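Putative nitroreductase (Thermotoga maritima, PDB 1VKW) probably acts as an oxidoreductase, as a putative member of the FMN-dependent nitroreductase clan. Local coordinates at residues L159-W164 against P180-I185. Residues are numbered along the deposited sequence; the frame is centred on the assembly and turned at random.
Sequences LNRQPW and PVDLGI
Asp182, in the first turn of helix 180-198, is met by Arg161, Pro163 and Trp164 from the loop that leads into strand 165-168. The contact thus ties the entry of the antiparallel strand pair 165-168 and 172-176 to the start of the helix that follows it. The charged part of the contact is loose. Arg161 presents one edge of its guanidinium to the carboxylate, whose plane is turned 72° away, and both NE and NH2 reach Asp182 OD2 in a forked salt bridge with weak hydrogen bonds, NH2 lying 3.5 Å from OD2. A water bridges the same two groups, accepting from Arg161 NH2 at 3.1 Å and donating to Asp182 OD2 at 2.7 Å. The other carboxylate oxygen, OD1, accepts from the backbone N of Ala158, so the aspartate grips the loop at two separate points.

Nonpolar packing lies beside this pair. Pro163, at the centre of an inverse gamma turn, sets its CG 3.5 Å from Asp182 CB, while its CD rests over the rim of one face of the Trp164 indole.

Between 159-164 and 180-185, the hydrogen bond to the helix backbone is Trp164 NE1 to Asp182 O, at 3.2 Å. The indole meets the helix with its NE1 edge, its CG being placed beside the backbone N and anti to the carbonyl carbon (chi1 -44°). The donor stands above the carbonyl plane, with a C=O...N angle of 105°, well off the direction of the lone pairs. A phenylalanine here has no N-H to give, which would probably leave Asp182 O without its indole donor and the ring freer to turn.

Asp182 thus holds the loop through both side chain and backbone: its buried carboxylate probably has its negative charge offset by Arg161, water and the Ala158 N-H together, rather than by one close ion pair.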
ATOM      1  N   LEU A 159       3.198  -2.494  13.663  1.00 28.00           N
ATOM      2  CA  LEU A 159       3.230  -1.799  14.964  1.00 28.87           C
ATOM      3  C   LEU A 159       3.432  -0.273  14.885  1.00 28.74           C
ATOM      4  O   LEU A 159       3.866   0.342  15.859  1.00 25.61           O
ATOM      5  CB  LEU A 159       4.309  -2.412  15.875  1.00 30.63           C
ATOM      6  CG  LEU A 159       4.151  -3.881  16.261  1.00 33.49           C
ATOM      7  CD1 LEU A 159       5.181  -4.255  17.329  1.00 37.50           C
ATOM      8  CD2 LEU A 159       2.743  -4.165  16.758  1.00 30.29           C
ATOM      9  N   ASN A 160       3.071   0.326  13.748  1.00 27.26           N
ATOM     10  CA  ASN A 160       3.320   1.747  13.468  1.00 28.87           C
ATOM     11  C   ASN A 160       4.758   2.215  13.717  1.00 28.99           C
ATOM     12  O   ASN A 160       5.014   3.368  14.087  1.00 29.49           O
ATOM     13  CB  ASN A 160       2.334   2.653  14.219  1.00 28.75           C
ATOM     14  CG  ASN A 160       2.205   4.032  13.574  1.00 31.97           C
ATOM     15  OD1 ASN A 160       2.336   4.175  12.357  1.00 35.61           O
ATOM     16  ND2 ASN A 160       1.960   5.055  14.393  1.00 35.61           N
ATOM     17  N   ARG A 161       5.718   1.343  13.458  1.00 28.48           N
ATOM     18  CA  ARG A 161       7.090   1.726  13.746  1.00 29.35           C
ATOM     19  C   ARG A 161       7.682   2.628  12.681  1.00 25.12           C
ATOM     20  O   ARG A 161       8.703   3.248  12.941  1.00 24.21           O
ATOM     21  CB  ARG A 161       7.970   0.525  14.001  1.00 29.99           C
ATOM     22  CG  ARG A 161       8.188  -0.378  12.836  1.00 31.23           C
ATOM     23  CD  ARG A 161       8.720  -1.726  13.286  1.00 33.10           C
ATOM     24  NE  ARG A 161       8.453  -2.774  12.312  1.00 40.12           N
ATOM     25  CZ  ARG A 161       8.635  -4.066  12.538  1.00 25.34           C
ATOM     26  NH1 ARG A 161       9.113  -4.489  13.697  1.00 27.74           N
ATOM     27  NH2 ARG A 161       8.353  -4.935  11.585  1.00 35.94           N
ATOM     28  N   GLN A 162       7.053   2.688  11.502  1.00 23.82           N
ATOM     29  CA  GLN A 162       7.375   3.682  10.461  1.00 25.21           C
ATOM     30  C   GLN A 162       8.858   3.623  10.122  1.00 27.40           C
ATOM     31  O   GLN A 162       9.566   4.623  10.246  1.00 27.92           O
ATOM     32  CB  GLN A 162       7.002   5.094  10.933  1.00 26.67           C
ATOM     33  CG  GLN A 162       5.544   5.288  11.288  1.00 24.26           C
ATOM     34  CD  GLN A 162       5.312   6.448  12.257  1.00 24.51           C
ATOM     35  OE1 GLN A 162       5.514   7.619  11.906  1.00 27.81           O
ATOM     36  NE2 GLN A 162       4.850   6.128  13.455  1.00 24.44           N
ATOM     37  N   PRO A 163       9.329   2.444   9.709  1.00 28.88           N
ATOM     38  CA  PRO A 163      10.763   2.153   9.659  1.00 29.21           C
ATOM     39  C   PRO A 163      11.475   2.644   8.379  1.00 28.73           C
ATOM     40  O   PRO A 163      12.222   1.884   7.768  1.00 31.77           O
ATOM     41  CB  PRO A 163      10.786   0.617   9.738  1.00 28.87           C
ATOM     42  CG  PRO A 163       9.527   0.192   9.020  1.00 29.01           C
ATOM     43  CD  PRO A 163       8.517   1.286   9.261  1.00 27.78           C
ATOM     44  N   TRP A 164      11.275   3.903   8.003  1.00 29.29           N
ATOM     45  CA  TRP A 164      11.772   4.402   6.710  1.00 30.19           C
ATOM     46  C   TRP A 164      12.762   5.535   6.839  1.00 28.47           C
ATOM     47  O   TRP A 164      12.601   6.446   7.657  1.00 30.52           O
ATOM     48  CB  TRP A 164      10.615   4.874   5.838  1.00 31.15           C
ATOM     49  CG  TRP A 164       9.449   3.962   5.842  1.00 30.86           C
ATOM     50  CD1 TRP A 164       9.395   2.701   5.343  1.00 30.71           C
ATOM     51  CD2 TRP A 164       8.145   4.249   6.353  1.00 28.57           C
ATOM     52  NE1 TRP A 164       8.138   2.177   5.522  1.00 32.18           N
ATOM     53  CE2 TRP A 164       7.348   3.111   6.131  1.00 27.13           C
ATOM     54  CE3 TRP A 164       7.567   5.357   6.974  1.00 27.44           C
ATOM     55  CZ2 TRP A 164       6.003   3.047   6.510  1.00 30.55           C
ATOM     56  CZ3 TRP A 164       6.219   5.291   7.347  1.00 31.28           C
ATOM     57  CH2 TRP A 164       5.464   4.147   7.109  1.00 31.19           C
ATOM     58  N   PRO A 180      11.576  -5.376   5.309  1.00 27.59           N
ATOM     59  CA  PRO A 180      11.327  -5.436   3.882  1.00 28.31           C
ATOM     60  C   PRO A 180       9.852  -5.266   3.514  1.00 25.82           C
ATOM     61  O   PRO A 180       9.550  -4.569   2.557  1.00 26.47           O
ATOM     62  CB  PRO A 180      11.906  -6.802   3.469  1.00 27.25           C
ATOM     63  CG  PRO A 180      12.018  -7.599   4.718  1.00 29.12           C
ATOM     64  CD  PRO A 180      12.179  -6.622   5.825  1.00 30.49           C
ATOM     65  N   VAL A 181       8.939  -5.828   4.297  1.00 25.74           N
ATOM     66  CA  VAL A 181       7.508  -5.694   3.980  1.00 26.95           C
ATOM     67  C   VAL A 181       7.088  -4.224   4.065  1.00 26.61           C
ATOM     68  O   VAL A 181       6.492  -3.698   3.135  1.00 25.95           O
ATOM     69  CB  VAL A 181       6.613  -6.579   4.875  1.00 26.17           C
ATOM     70  CG1 VAL A 181       5.148  -6.457   4.460  1.00 28.92           C
ATOM     71  CG2 VAL A 181       7.045  -8.032   4.782  1.00 28.70           C
ATOM     72  N   ASP A 182       7.443  -3.574   5.170  1.00 28.65           N
ATOM     73  CA  ASP A 182       7.176  -2.147   5.372  1.00 30.09           C
ATOM     74  C   ASP A 182       7.835  -1.289   4.281  1.00 31.10           C
ATOM     75  O   ASP A 182       7.232  -0.342   3.794  1.00 31.15           O
ATOM     76  CB  ASP A 182       7.642  -1.703   6.768  1.00 30.60           C
ATOM     77  CG  ASP A 182       6.944  -2.477   7.907  1.00 38.73           C
ATOM     78  OD1 ASP A 182       5.731  -2.746   7.808  1.00 44.84           O
ATOM     79  OD2 ASP A 182       7.527  -2.846   8.947  1.00 43.66           O
ATOM     80  N   LEU A 183       9.068  -1.635   3.905  1.00 31.33           N
ATOM     81  CA  LEU A 183       9.755  -0.990   2.783  1.00 30.57           C
ATOM     82  C   LEU A 183       8.906  -1.046   1.515  1.00 29.41           C
ATOM     83  O   LEU A 183       8.688  -0.024   0.869  1.00 28.57           O
ATOM     84  CB  LEU A 183      11.111  -1.653   2.506  1.00 31.04           C
ATOM     85  CG  LEU A 183      12.172  -0.750   1.848  1.00 33.04           C
ATOM     86  CD1 LEU A 183      13.503  -1.480   1.769  1.00 33.84           C
ATOM     87  CD2 LEU A 183      11.765  -0.261   0.483  1.00 39.56           C
ATOM     88  N   GLY A 184       8.424  -2.247   1.187  1.00 27.52           N
ATOM     89  CA  GLY A 184       7.598  -2.458   0.011  1.00 27.85           C
ATOM     90  C   GLY A 184       6.310  -1.660   0.063  1.00 26.67           C
ATOM     91  O   GLY A 184       5.895  -1.101  -0.943  1.00 26.36           O
ATOM     92  N   ILE A 185       5.676  -1.633   1.235  1.00 27.28           N
ATOM     93  CA  ILE A 185       4.440  -0.867   1.446  1.00 28.30           C
ATOM     94  C   ILE A 185       4.662   0.620   1.131  1.00 29.37           C
ATOM     95  O   ILE A 185       3.930   1.211   0.336  1.00 29.23           O
ATOM     96  CB  ILE A 185       3.911  -1.083   2.900  1.00 29.88           C
ATOM     97  CG1 ILE A 185       3.388  -2.521   3.079  1.00 25.76           C
ATOM     98  CG2 ILE A 185       2.782  -0.114   3.236  1.00 28.26           C
ATOM     99  CD1 ILE A 185       3.075  -2.888   4.515  1.00 27.43           C
TER
HETATM  100  O   HOH W   1       6.758  -5.401   8.917  1.00 53.24           O